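Local coordinates for protein putative alpha-galactosidase (Bacteroides fragilis, PDB 4NZJ) that probably hydrolyses terminal, non-reducing alpha-D-galactose residues from alpha-D-galactosides such as galactose oligosaccharides, galactomannans and galactolipids, at residues L118-A123 with K168-Y173; Y136-I141 with G178-I183; K218-N223 with S252-G257; L272-G277 with W315-M320; S398-I403 with N419-P424. One frame throughout, in Å; residues are numbered along the deposited sequence. Where two conformers were deposited one is given.

Interaction 1 (L118-A123 with K168-Y173)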
# COMPACT_ATOMS: atom_id res chain seq x y z
N LEU A 118 14.66 11.73 11.65
CA LEU A 118 14.63 10.41 11.04
C LEU A 118 13.47 10.22 10.05
O LEU A 118 13.62 9.52 9.05
CB LEU A 118 14.65 9.32 12.13
CG LEU A 118 15.94 9.34 12.95
CD1 LEU A 118 15.80 8.48 14.20
CD2 LEU A 118 17.14 8.90 12.14
N VAL A 119 12.32 10.84 10.32
CA VAL A 119 11.23 10.82 9.35
C VAL A 119 11.66 11.57 8.07
O VAL A 119 11.41 11.10 6.96
CB VAL A 119 9.95 11.47 9.90
CG1 VAL A 119 8.87 11.52 8.83
CG2 VAL A 119 9.44 10.70 11.11
N LEU A 120 12.29 12.73 8.23
CA LEU A 120 12.72 13.54 7.10
C LEU A 120 13.77 12.82 6.27
O LEU A 120 13.72 12.85 5.03
CB LEU A 120 13.24 14.90 7.56
CG LEU A 120 12.22 16.04 7.68
CD1 LEU A 120 10.90 15.59 8.27
CD2 LEU A 120 12.80 17.20 8.45
N GLN A 121 14.71 12.15 6.94
CA GLN A 121 15.70 11.33 6.24
C GLN A 121 15.04 10.22 5.44
O GLN A 121 15.48 9.89 4.33
CB GLN A 121 16.67 10.69 7.24
CG GLN A 121 17.72 11.63 7.80
CD GLN A 121 18.68 10.91 8.72
OE1 GLN A 121 18.80 9.69 8.69
NE2 GLN A 121 19.38 11.68 9.55
N THR A 122 14.00 9.62 6.01
CA THR A 122 13.27 8.57 5.33
C THR A 122 12.57 9.11 4.07
O THR A 122 12.68 8.49 3.01
CB THR A 122 12.27 7.91 6.29
OG1 THR A 122 12.99 7.24 7.33
CG2 THR A 122 11.38 6.92 5.56
N ALA A 123 11.89 10.24 4.19
CA ALA A 123 11.29 10.91 3.03
C ALA A 123 12.33 11.21 1.94
O ALA A 123 12.11 10.92 0.76
CB ALA A 123 10.59 12.20 3.45
N LYS A 168 3.15 19.03 12.68
CA LYS A 168 2.84 19.83 11.49
C LYS A 168 4.08 20.13 10.64
O LYS A 168 4.00 20.13 9.41
CB LYS A 168 2.12 21.13 11.83
CG LYS A 168 1.53 21.81 10.60
CD LYS A 168 0.63 22.99 10.95
CE LYS A 168 -0.07 23.53 9.71
NZ LYS A 168 0.88 23.88 8.62
N TYR A 169 5.22 20.37 11.28
CA TYR A 169 6.46 20.61 10.54
C TYR A 169 6.78 19.42 9.62
O TYR A 169 7.14 19.59 8.46
CB TYR A 169 7.64 20.88 11.48
CG TYR A 169 8.90 21.26 10.73
CD1 TYR A 169 9.77 20.29 10.25
CD2 TYR A 169 9.20 22.59 10.47
CE1 TYR A 169 10.91 20.63 9.54
CE2 TYR A 169 10.33 22.94 9.77
CZ TYR A 169 11.18 21.96 9.31
OH TYR A 169 12.31 22.32 8.60
N VAL A 170 6.65 18.22 10.17
CA VAL A 170 6.89 16.99 9.42
C VAL A 170 5.89 16.87 8.27
O VAL A 170 6.28 16.61 7.13
CB VAL A 170 6.80 15.75 10.35
CG1 VAL A 170 6.94 14.47 9.55
CG2 VAL A 170 7.85 15.84 11.44
N ALA A 171 4.61 17.08 8.56
CA ALA A 171 3.57 17.03 7.53
C ALA A 171 3.87 17.99 6.38
O ALA A 171 3.77 17.63 5.20
CB ALA A 171 2.21 17.34 8.12
N ASP A 172 4.27 19.21 6.72
CA ASP A 172 4.56 20.23 5.71
C ASP A 172 5.74 19.81 4.83
O ASP A 172 5.69 19.97 3.61
CB ASP A 172 4.87 21.57 6.38
CG ASP A 172 3.63 22.25 6.97
OD1 ASP A 172 2.50 21.81 6.70
OD2 ASP A 172 3.80 23.24 7.70
N TYR A 173 6.79 19.28 5.45
CA TYR A 173 7.96 18.80 4.72
C TYR A 173 7.56 17.70 3.73
O TYR A 173 7.98 17.71 2.57
CB TYR A 173 9.02 18.28 5.70
CG TYR A 173 10.35 17.96 5.09
CD1 TYR A 173 10.59 16.73 4.48
CD2 TYR A 173 11.40 18.88 5.13
CE1 TYR A 173 11.83 16.43 3.93
CE2 TYR A 173 12.63 18.59 4.58
CZ TYR A 173 12.85 17.37 3.99
OH TYR A 173 14.08 17.09 3.44

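Interaction 2 (Y136-I141 with G178-I183)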
# COMPACT_ATOMS: atom_id res chain seq x y z
N TYR A 136 4.99 4.89 -4.05
CA TYR A 136 5.03 4.87 -2.59
C TYR A 136 4.86 6.31 -2.10
O TYR A 136 5.68 7.18 -2.43
CB TYR A 136 6.33 4.27 -2.08
CG TYR A 136 6.49 2.79 -2.38
CD1 TYR A 136 6.04 1.83 -1.49
CD2 TYR A 136 7.11 2.36 -3.55
CE1 TYR A 136 6.19 0.48 -1.75
CE2 TYR A 136 7.26 1.01 -3.83
CZ TYR A 136 6.80 0.07 -2.93
OH TYR A 136 6.96 -1.27 -3.21
N SER A 137 3.79 6.57 -1.36
CA SER A 137 3.45 7.95 -0.98
C SER A 137 3.18 8.18 0.52
O SER A 137 3.31 9.31 0.99
CB SER A 137 2.24 8.43 -1.80
OG SER A 137 1.09 7.63 -1.55
N TYR A 138 2.81 7.13 1.25
CA TYR A 138 2.50 7.25 2.68
C TYR A 138 3.74 7.03 3.55
O TYR A 138 4.48 6.05 3.36
CB TYR A 138 1.38 6.30 3.10
CG TYR A 138 0.03 6.75 2.59
CD1 TYR A 138 -0.77 7.61 3.34
CD2 TYR A 138 -0.42 6.36 1.34
CE1 TYR A 138 -1.99 8.05 2.87
CE2 TYR A 138 -1.63 6.80 0.85
CZ TYR A 138 -2.42 7.64 1.61
OH TYR A 138 -3.62 8.07 1.11
N ILE A 139 3.97 7.95 4.48
CA ILE A 139 5.02 7.83 5.48
C ILE A 139 4.31 7.86 6.83
O ILE A 139 3.76 8.88 7.22
CB ILE A 139 6.05 8.96 5.32
CG1 ILE A 139 6.79 8.77 3.99
CG2 ILE A 139 7.04 8.99 6.49
CD1 ILE A 139 7.81 9.83 3.68
N ASN A 140 4.30 6.72 7.51
CA ASN A 140 3.43 6.53 8.66
C ASN A 140 4.20 6.46 9.97
O ASN A 140 4.98 5.54 10.21
CB ASN A 140 2.59 5.26 8.47
CG ASN A 140 1.65 5.33 7.28
OD1 ASN A 140 1.36 6.41 6.75
ND2 ASN A 140 1.16 4.18 6.85
N ILE A 141 3.96 7.46 10.82
CA ILE A 141 4.44 7.48 12.19
C ILE A 141 3.61 6.47 12.97
O ILE A 141 2.38 6.45 12.86
CB ILE A 141 4.29 8.90 12.80
CG1 ILE A 141 5.16 9.90 12.04
CG2 ILE A 141 4.63 8.91 14.28
CD1 ILE A 141 4.99 11.33 12.48
N GLY A 178 5.21 15.72 -1.97
CA GLY A 178 4.18 14.84 -2.49
C GLY A 178 3.89 13.62 -1.64
O GLY A 178 3.17 12.72 -2.07
N PHE A 179 4.43 13.58 -0.43
CA PHE A 179 4.15 12.48 0.49
C PHE A 179 2.96 12.81 1.37
O PHE A 179 2.63 13.97 1.60
CB PHE A 179 5.36 12.19 1.39
CG PHE A 179 6.56 11.64 0.66
CD1 PHE A 179 6.53 10.37 0.11
CD2 PHE A 179 7.72 12.39 0.55
CE1 PHE A 179 7.64 9.86 -0.55
CE2 PHE A 179 8.83 11.88 -0.10
CZ PHE A 179 8.78 10.62 -0.65
N LYS A 180 2.35 11.74 1.87
CA LYS A 180 1.24 11.81 2.82
C LYS A 180 1.73 11.32 4.18
O LYS A 180 2.54 10.39 4.25
CB LYS A 180 0.09 10.93 2.33
CG LYS A 180 -0.46 11.35 0.98
CD LYS A 180 -1.97 11.48 1.04
CE LYS A 180 -2.53 11.93 -0.29
NZ LYS A 180 -1.62 12.89 -0.95
N LEU A 181 1.22 11.94 5.25
CA LEU A 181 1.64 11.61 6.61
C LEU A 181 0.61 10.75 7.33
O LEU A 181 -0.55 11.12 7.43
CB LEU A 181 1.86 12.89 7.42
CG LEU A 181 2.22 12.65 8.89
CD1 LEU A 181 3.55 11.93 9.00
CD2 LEU A 181 2.26 13.95 9.66
N GLY A 182 1.07 9.62 7.85
CA GLY A 182 0.24 8.79 8.71
C GLY A 182 0.61 8.95 10.18
O GLY A 182 1.75 9.26 10.52
N ILE A 183 -0.39 8.75 11.04
CA ILE A 183 -0.18 8.82 12.48
C ILE A 183 -0.92 7.64 13.10
O ILE A 183 -1.64 6.92 12.41
CB ILE A 183 -0.64 10.19 13.05
CG1 ILE A 183 0.12 10.52 14.34
CG2 ILE A 183 -2.15 10.24 13.24
CD1 ILE A 183 0.21 12.01 14.60
O HOH W 1 0.36 5.34 11.02

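Interaction 3 (K218-N223 with S252-G257)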
# COMPACT_ATOMS: atom_id res chain seq x y z
N LYS A 218 -3.81 5.17 11.57
CA LYS A 218 -3.83 3.77 11.96
C LYS A 218 -4.41 3.71 13.37
O LYS A 218 -3.88 4.34 14.29
CB LYS A 218 -2.42 3.18 11.93
CG LYS A 218 -2.35 1.75 12.46
CD LYS A 218 -0.93 1.21 12.44
CE LYS A 218 -0.80 -0.03 13.32
NZ LYS A 218 0.63 -0.36 13.56
N TYR A 219 -5.49 2.95 13.54
CA TYR A 219 -6.24 2.95 14.79
C TYR A 219 -6.26 1.54 15.37
O TYR A 219 -6.98 0.66 14.89
CB TYR A 219 -7.64 3.50 14.55
CG TYR A 219 -8.33 4.10 15.76
CD1 TYR A 219 -7.65 4.97 16.62
CD2 TYR A 219 -9.68 3.85 16.01
CE1 TYR A 219 -8.29 5.53 17.71
CE2 TYR A 219 -10.33 4.42 17.10
CZ TYR A 219 -9.63 5.26 17.95
OH TYR A 219 -10.26 5.84 19.03
N ASP A 220 -5.45 1.35 16.40
CA ASP A 220 -5.18 0.05 17.00
C ASP A 220 -6.22 -0.27 18.07
O ASP A 220 -6.96 0.62 18.51
CB ASP A 220 -3.78 0.11 17.64
CG ASP A 220 -3.06 -1.21 17.63
OD1 ASP A 220 -3.70 -2.28 17.51
OD2 ASP A 220 -1.81 -1.16 17.75
N TYR A 221 -6.28 -1.53 18.48
CA TYR A 221 -7.33 -1.99 19.38
C TYR A 221 -6.81 -2.57 20.69
O TYR A 221 -7.54 -3.28 21.39
CB TYR A 221 -8.26 -3.00 18.66
CG TYR A 221 -9.62 -3.06 19.30
CD1 TYR A 221 -10.45 -1.94 19.30
CD2 TYR A 221 -10.08 -4.21 19.94
CE1 TYR A 221 -11.69 -1.96 19.91
CE2 TYR A 221 -11.31 -4.24 20.55
CZ TYR A 221 -12.11 -3.11 20.53
OH TYR A 221 -13.33 -3.12 21.15
N CYS A 222 -5.57 -2.26 21.06
CA CYS A 222 -5.05 -2.70 22.36
C CYS A 222 -5.84 -2.10 23.52
O CYS A 222 -6.31 -0.96 23.44
CB CYS A 222 -3.57 -2.35 22.53
SG CYS A 222 -2.47 -3.42 21.59
N ASN A 223 -5.99 -2.89 24.58
CA ASN A 223 -6.63 -2.44 25.82
C ASN A 223 -8.11 -2.12 25.70
O ASN A 223 -8.68 -1.50 26.60
CB ASN A 223 -5.88 -1.24 26.40
CG ASN A 223 -4.42 -1.55 26.66
OD1 ASN A 223 -4.10 -2.53 27.32
ND2 ASN A 223 -3.52 -0.72 26.13
N SER A 252 -7.20 3.40 8.73
CA SER A 252 -6.63 2.06 8.78
C SER A 252 -7.05 1.38 10.08
O SER A 252 -6.67 1.82 11.17
CB SER A 252 -5.11 2.14 8.64
OG SER A 252 -4.46 0.92 8.98
N VAL A 253 -7.86 0.34 9.97
CA VAL A 253 -8.40 -0.38 11.11
C VAL A 253 -7.45 -1.51 11.49
O VAL A 253 -7.03 -2.30 10.64
CB VAL A 253 -9.81 -0.92 10.77
CG1 VAL A 253 -10.32 -1.89 11.83
CG2 VAL A 253 -10.76 0.26 10.60
N CYS A 254 -7.08 -1.58 12.77
CA CYS A 254 -6.14 -2.58 13.24
C CYS A 254 -6.65 -3.26 14.52
O CYS A 254 -6.35 -2.82 15.63
CB CYS A 254 -4.77 -1.95 13.47
SG CYS A 254 -3.50 -3.10 14.02
N GLU A 255 -7.44 -4.32 14.34
CA GLU A 255 -7.89 -5.14 15.47
C GLU A 255 -7.55 -6.63 15.23
O GLU A 255 -8.16 -7.53 15.81
CB GLU A 255 -9.38 -4.88 15.81
CG GLU A 255 -10.40 -5.12 14.70
CD GLU A 255 -10.52 -6.58 14.32
OE1 GLU A 255 -11.20 -7.34 15.05
OE2 GLU A 255 -9.93 -6.97 13.29
N TRP A 256 -6.56 -6.84 14.36
CA TRP A 256 -5.88 -8.13 14.16
C TRP A 256 -6.76 -9.24 13.59
O TRP A 256 -6.41 -10.42 13.70
CB TRP A 256 -5.19 -8.61 15.44
CG TRP A 256 -4.61 -7.49 16.21
CD1 TRP A 256 -3.55 -6.71 15.86
CD2 TRP A 256 -5.09 -6.99 17.46
NE1 TRP A 256 -3.33 -5.75 16.83
CE2 TRP A 256 -4.27 -5.91 17.82
CE3 TRP A 256 -6.13 -7.37 18.31
CZ2 TRP A 256 -4.45 -5.20 19.01
CZ3 TRP A 256 -6.31 -6.66 19.49
CH2 TRP A 256 -5.48 -5.59 19.82
N GLY A 257 -7.86 -8.86 12.95
CA GLY A 257 -8.75 -9.81 12.30
C GLY A 257 -9.60 -10.65 13.22
O GLY A 257 -10.18 -11.64 12.79
O HOH W 2 -1.12 -3.82 17.23

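Interaction 4 (L272-G277 with W315-M320)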
# COMPACT_ATOMS: atom_id res chain seq x y z
N LEU A 272 -8.96 0.34 4.99
CA LEU A 272 -8.22 -0.91 5.04
C LEU A 272 -8.33 -1.45 6.45
O LEU A 272 -8.55 -0.69 7.39
CB LEU A 272 -6.75 -0.74 4.64
CG LEU A 272 -5.86 0.23 5.44
CD1 LEU A 272 -4.39 -0.09 5.24
CD2 LEU A 272 -6.12 1.68 5.05
N TRP A 273 -8.19 -2.76 6.59
CA TRP A 273 -8.34 -3.40 7.88
C TRP A 273 -7.42 -4.61 7.97
O TRP A 273 -7.33 -5.41 7.05
CB TRP A 273 -9.79 -3.83 8.12
CG TRP A 273 -10.38 -4.51 6.93
CD1 TRP A 273 -10.29 -5.83 6.61
CD2 TRP A 273 -11.12 -3.88 5.88
NE1 TRP A 273 -10.94 -6.07 5.42
CE2 TRP A 273 -11.46 -4.89 4.95
CE3 TRP A 273 -11.53 -2.57 5.63
CZ2 TRP A 273 -12.20 -4.63 3.80
CZ3 TRP A 273 -12.27 -2.30 4.48
CH2 TRP A 273 -12.59 -3.33 3.58
N ARG A 274 -6.74 -4.73 9.10
CA ARG A 274 -5.88 -5.87 9.34
C ARG A 274 -6.71 -7.16 9.42
O ARG A 274 -7.75 -7.20 10.09
CB ARG A 274 -5.05 -5.64 10.61
CG ARG A 274 -3.94 -4.61 10.42
CD ARG A 274 -2.70 -5.22 9.77
NE ARG A 274 -2.23 -6.28 10.65
CZ ARG A 274 -1.53 -6.10 11.77
NH1 ARG A 274 -1.09 -4.89 12.12
NH2 ARG A 274 -1.24 -7.14 12.52
N VAL A 275 -6.27 -8.19 8.72
CA VAL A 275 -6.97 -9.47 8.70
C VAL A 275 -6.35 -10.51 9.63
O VAL A 275 -6.90 -11.59 9.80
CB VAL A 275 -7.07 -10.08 7.27
CG1 VAL A 275 -7.85 -9.15 6.36
CG2 VAL A 275 -5.70 -10.39 6.69
N SER A 276 -5.22 -10.17 10.25
CA SER A 276 -4.46 -11.11 11.04
C SER A 276 -3.63 -10.43 12.11
O SER A 276 -3.49 -9.21 12.14
CB SER A 276 -3.50 -11.89 10.13
OG SER A 276 -2.40 -11.08 9.72
N GLY A 277 -3.04 -11.26 12.97
CA GLY A 277 -2.01 -10.81 13.88
C GLY A 277 -0.77 -10.38 13.11
O GLY A 277 -0.69 -10.56 11.89
N TRP A 315 -9.68 -2.28 1.53
CA TRP A 315 -8.68 -3.32 1.28
C TRP A 315 -8.43 -4.23 2.48
O TRP A 315 -8.39 -3.76 3.63
CB TRP A 315 -7.36 -2.67 0.85
CG TRP A 315 -7.55 -1.67 -0.23
CD1 TRP A 315 -7.53 -0.31 -0.11
CD2 TRP A 315 -7.84 -1.94 -1.61
NE1 TRP A 315 -7.77 0.28 -1.33
CE2 TRP A 315 -7.97 -0.70 -2.27
CE3 TRP A 315 -7.99 -3.11 -2.36
CZ2 TRP A 315 -8.23 -0.60 -3.64
CZ3 TRP A 315 -8.26 -3.01 -3.72
CH2 TRP A 315 -8.38 -1.76 -4.34
N ASN A 316 -8.27 -5.52 2.22
CA ASN A 316 -7.76 -6.44 3.23
C ASN A 316 -6.28 -6.15 3.43
O ASN A 316 -5.51 -6.13 2.46
CB ASN A 316 -7.93 -7.89 2.80
CG ASN A 316 -9.38 -8.35 2.80
OD1 ASN A 316 -10.11 -8.17 3.78
ND2 ASN A 316 -9.80 -8.99 1.71
N ASP A 317 -5.87 -5.97 4.68
CA ASP A 317 -4.49 -5.61 5.01
C ASP A 317 -3.78 -6.81 5.65
O ASP A 317 -4.05 -7.15 6.80
CB ASP A 317 -4.51 -4.40 5.94
CG ASP A 317 -3.13 -3.91 6.35
OD1 ASP A 317 -2.10 -4.45 5.88
OD2 ASP A 317 -3.09 -2.95 7.16
N PRO A 318 -2.87 -7.47 4.92
CA PRO A 318 -2.12 -8.61 5.44
C PRO A 318 -0.83 -8.20 6.16
O PRO A 318 0.07 -9.04 6.34
CB PRO A 318 -1.81 -9.41 4.18
CG PRO A 318 -1.70 -8.39 3.10
CD PRO A 318 -2.50 -7.19 3.51
N ASP A 319 -0.75 -6.94 6.57
CA ASP A 319 0.37 -6.38 7.32
C ASP A 319 1.55 -6.03 6.39
O ASP A 319 1.48 -6.17 5.16
CB ASP A 319 0.78 -7.28 8.51
CG ASP A 319 1.41 -6.48 9.68
OD1 ASP A 319 1.63 -5.25 9.56
OD2 ASP A 319 1.71 -7.10 10.73
N MSE A 320 2.62 -5.56 7.02
CA MSE A 320 3.73 -4.94 6.31
C MSE A 320 4.48 -5.84 5.37
O MSE A 320 4.48 -7.06 5.50
CB MSE A 320 4.71 -4.37 7.33
CG MSE A 320 5.24 -5.44 8.26
SE MSE A 320 6.76 -4.69 9.24
CE MSE A 320 7.22 -6.26 10.35
O HOH W 3 -3.05 -8.40 9.03
O HOH W 4 -0.23 -2.73 10.44

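Interaction 5 (S398-I403 with N419-P424)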
# COMPACT_ATOMS: atom_id res chain seq x y z
N SER A 398 -2.58 -26.53 -4.42
CA SER A 398 -2.16 -27.91 -4.58
C SER A 398 -1.14 -28.27 -3.50
O SER A 398 -0.82 -27.45 -2.64
CB SER A 398 -1.60 -28.15 -5.99
OG SER A 398 -0.28 -27.67 -6.13
N ASP A 399 -0.65 -29.50 -3.54
CA ASP A 399 0.28 -29.97 -2.52
C ASP A 399 1.52 -29.07 -2.43
O ASP A 399 1.96 -28.75 -1.33
CB ASP A 399 0.70 -31.42 -2.79
CG ASP A 399 -0.44 -32.42 -2.56
OD1 ASP A 399 -1.48 -32.05 -1.98
OD2 ASP A 399 -0.28 -33.60 -2.94
N HIS A 400 2.05 -28.64 -3.57
CA HIS A 400 3.31 -27.88 -3.59
C HIS A 400 3.18 -26.44 -4.07
O HIS A 400 4.06 -25.62 -3.79
CB HIS A 400 4.34 -28.61 -4.45
CG HIS A 400 4.55 -30.03 -4.04
ND1 HIS A 400 5.12 -30.38 -2.84
CD2 HIS A 400 4.28 -31.19 -4.68
CE1 HIS A 400 5.19 -31.70 -2.75
NE2 HIS A 400 4.68 -32.21 -3.86
N TYR A 401 2.11 -26.12 -4.80
CA TYR A 401 1.99 -24.80 -5.41
C TYR A 401 0.56 -24.25 -5.41
O TYR A 401 -0.42 -25.00 -5.36
CB TYR A 401 2.56 -24.81 -6.83
CG TYR A 401 1.80 -25.66 -7.84
CD1 TYR A 401 0.68 -25.16 -8.49
CD2 TYR A 401 2.23 -26.94 -8.16
CE1 TYR A 401 -0.01 -25.92 -9.42
CE2 TYR A 401 1.55 -27.71 -9.09
CZ TYR A 401 0.43 -27.20 -9.71
OH TYR A 401 -0.25 -27.95 -10.64
N ASP A 402 0.48 -22.92 -5.47
CA ASP A 402 -0.77 -22.20 -5.62
C ASP A 402 -0.87 -21.64 -7.03
O ASP A 402 0.15 -21.28 -7.64
CB ASP A 402 -0.83 -20.96 -4.74
CG ASP A 402 -0.81 -21.24 -3.26
OD1 ASP A 402 -1.03 -22.39 -2.85
OD2 ASP A 402 -0.59 -20.25 -2.52
N ILE A 403 -2.10 -21.51 -7.51
CA ILE A 403 -2.42 -20.69 -8.67
C ILE A 403 -3.36 -19.59 -8.20
O ILE A 403 -4.47 -19.89 -7.74
CB ILE A 403 -3.13 -21.49 -9.78
CG1 ILE A 403 -2.24 -22.64 -10.26
CG2 ILE A 403 -3.49 -20.58 -10.95
CD1 ILE A 403 -0.91 -22.19 -10.81
N ASN A 419 5.26 -21.47 -6.07
CA ASN A 419 5.83 -22.67 -5.49
C ASN A 419 6.11 -22.46 -4.00
O ASN A 419 7.04 -21.75 -3.65
CB ASN A 419 7.12 -23.04 -6.22
CG ASN A 419 7.74 -24.31 -5.71
OD1 ASN A 419 7.08 -25.11 -5.05
ND2 ASN A 419 9.01 -24.53 -6.04
N ARG A 420 5.31 -23.08 -3.15
CA ARG A 420 5.54 -23.06 -1.70
C ARG A 420 6.74 -23.89 -1.28
O ARG A 420 7.37 -23.60 -0.27
CB ARG A 420 4.33 -23.63 -0.95
CG ARG A 420 3.48 -22.61 -0.25
CD ARG A 420 2.25 -23.29 0.34
NE ARG A 420 1.27 -23.52 -0.71
CZ ARG A 420 0.93 -24.71 -1.22
NH1 ARG A 420 1.46 -25.84 -0.79
NH2 ARG A 420 0.03 -24.76 -2.20
N ALA A 421 7.03 -24.92 -2.07
CA ALA A 421 7.96 -25.97 -1.67
C ALA A 421 9.43 -25.56 -1.72
O ALA A 421 9.81 -24.60 -2.39
CB ALA A 421 7.74 -27.20 -2.54
N SER A 422 10.23 -26.34 -1.01
CA SER A 422 11.67 -26.13 -0.91
C SER A 422 12.43 -26.78 -2.06
O SER A 422 13.65 -26.72 -2.10
CB SER A 422 12.16 -26.70 0.42
OG SER A 422 11.83 -28.07 0.52
N SER A 423 11.71 -27.42 -2.99
CA SER A 423 12.32 -28.01 -4.17
C SER A 423 11.70 -27.41 -5.43
O SER A 423 10.59 -26.88 -5.37
CB SER A 423 12.12 -29.53 -4.18
OG SER A 423 10.74 -29.85 -4.26
N PRO A 424 12.41 -27.49 -6.57
CA PRO A 424 11.81 -26.96 -7.79
C PRO A 424 10.55 -27.71 -8.18
O PRO A 424 10.42 -28.91 -7.92
CB PRO A 424 12.90 -27.17 -8.86
CG PRO A 424 14.14 -27.58 -8.13
CD PRO A 424 13.72 -28.12 -6.81

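Interaction 1 (L118-A123 with K168-Y173)
Leu-120 and Tyr-173 form the tight centre of a contact between helices 116-128 and 166-176, two neighbours in the outer helical layer of a TIM barrel. The short axes run nearly parallel, 8° apart, at a separation of 10.4 Å. CG of Leu-120 sits over the middle of the Tyr-173 ring, 3.6 Å from its centroid, in a CH-pi contact that a branched aliphatic chain suits well. The ring reaches across to the facing helix with its CG anti to the backbone N (chi1 -170°), and its OH is then held by Asp-124. Nearer the barrel wall, where Val-119 also touches Ile-139, short beta-branched chains fill the gap between helices. Toward solvent the packing slackens: the partly exposed Tyr-169 offers Leu-120 just a ring edge, its CE1 4.1 Å from CD2 of Leu-120. The inner valines, by contrast, meet methyl to methyl, with CG1 of Val-119 3.6 Å from CG1 of Val-170.

Interaction 2 (Y136-I141 with G178-I183)
Tyr-138 to Asn-140 and Lys-180 to Gly-182 are paired parallel strands of a beta-alpha-beta unit whose connecting helix is 166-176. Four backbone bonds lace them together. Lys-180 N gives to Ser-137 O at 2.8 Å, Ile-139 N to Lys-180 O, Gly-182 N to Ile-139 O, and Ile-141 N to Gly-182 O at 2.9 Å. The side chains alternate between two faces. On the face turned to the helices, where apolar residues belong, CD1 of Ile-139 lies over the Phe-179 ring, 3.7 Å from CG of Phe-179 and offset toward the rim. Farther along, Ile-141 CD1 meets Leu-181 CD1 at 3.8 Å. The Phe-179 ring also turns an edge to Ser-137 O, in its plane.

On the inner face CB of Lys-180 rests over the Tyr-138 ring, 3.6 Å from CD1 of Tyr-138, while the ammonium continues to Ile-30 O in the Ig-like region. Tyrosine serves here as a flat platform for aliphatic methylenes. With CG of Asn-140 beside its own backbone N (chi1 -63°), OD1 comes 3.3 Å from CA of Gly-182, a close approach allowed because glycine has no side chain. Gly-178, at positive phi, closes the preceding helix in a Schellman motif. Helix end, short turn and parallel strand in succession are the repeating pattern of the TIM barrel.

Interaction 3 (K218-N223 with S252-G257)
Strands 218-220 and 252-254 run parallel at 19°, Lys-218 opposite Ser-252 and Tyr-219 opposite Val-253, with Tyr-219 N bonded to Ser-252 O at 2.9 Å and Cys-254 N to Tyr-219 O at 3.1 Å. At the strand ends a water links Asp-220 to the indole of Trp-256: it gives to OD2 of Asp-220 at 2.8 Å and accepts from NE1 of Trp-256, lying in the ring plane. OD1 of Asp-220 receives Tyr-221 N at 2.9 Å on its anti side, which steadies the carboxylate; Tyr-184 OH bonds OD2. CH2 of the broad Trp-256 indole comes 3.4 Å from C of Tyr-221, and SG of Cys-222, disulfide-bonded to Cys-192, lies at the ring edge, 3.7 Å from CZ2 of Trp-256. Lys-218 stretches out, CG anti to its backbone N (chi1 174°), to pair with Asp-142. Its NZ and Asp-220 OD2 also meet a glycerol, probably from the crystallisation liquor, consistent with a pocket at the C-terminal strand ends, where TIM-barrel glycosidases keep their active sites.

Interaction 4 (L272-G277 with W315-M320)
Bends at chi2 (-82°) and chi3 (-60°) fold the Arg-274 chain across Asp-317 and lay its guanidinium against the Asp-319 carboxylate, near the C-terminal ends of strands 272-274 and 315-317 in the TIM barrel. The two flat groups are stacked, only 10° from parallel. Their salt bridge, NH2 of Arg-274 to OD2 of Asp-319 at 3.5 Å, therefore acts by charge alone, leaving the N-H groups for other partners: Ser-276 O, tilted from the plane, Asp-278, and in the plane water 3, which accepts from NE of Arg-274 at 2.8 Å and donates to Asp-317 O. CD of Arg-274 meanwhile passes 3.5 Å from OD2 of Asp-317, whose OD1 accepts the backbone N of Asp-319 in an Asx turn. Arginine suits this place because its many donors can serve several acceptors at once. The strands pair in parallel, Asp-317 N giving to Trp-273 O at 2.8 Å. On the opposite face the Trp-273 ring lies under Trp-315 O, which sits over its centre, while its NE1 donates to Asn-316 OD1 at 2.8 Å.

Interaction 5 (S398-I403 with N419-P424)
Arg-420 lays one face of its guanidinium over the backbone of His-400 and turns its rim to acceptors of the 398-400 turn, between strands 393-397 and 401-407, and to Asp-402 just after it. NH2 of Arg-420 gives two bonds: a short one to OD1 of Asp-402, 2.7 Å and nearly straight at 170°, forming a salt bridge, and another to Ser-398 O at 2.9 Å. NH1 of Arg-420 reaches Asp-399 O at 3.0 Å. All three acceptors lie close to the guanidinium plane, the direction in which its N-H groups point. A bend at chi3 (-78°) curls the chain back toward the turn, while Arg-420 N bonds His-400 O at 2.9 Å. The carboxylate is met on its anti side and tilted, its plane 43° from the guanidinium; OD2 of Asp-402 accepts from Trp-404 NE1. Beside this, Tyr-401 and Asn-419 form an antiparallel, non-hydrogen-bonded pair where strands 401-407 and 413-419 of the C-terminal beta domain meet. Asn-419 shapes the next loop: OD1 takes Ala-421 N at 3.0 Å in an Asx turn, and ND2 gives to Ser-423 O. Arginine thus joins a turn to the neighbouring loop through backbone carbonyls, with Asp-402 probably balancing its charge in this partly buried setting.

From the N terminus, helix 116-128 opens interaction 1, and strand 138-140 opens interaction 2 before helix 166-176 closes the first; strand 180-186 then closes the second, so the two loops cross. They touch where Ala-123 packs on Ile-139, joining helical layer to barrel wall. Interactions 3 and 4 follow in series, closing loops of 28 and 37 residues within the same parallel sheet. Probable hydrogen bonds link Lys-218 N to Ile-183 O, between interactions 2 and 3, and Val-253 N to Leu-272 O, between 3 and 4. Interaction 5 comes last, closing a short 15-residue loop in the C-terminal beta domain, its centre about 24 Å from that of interaction 4.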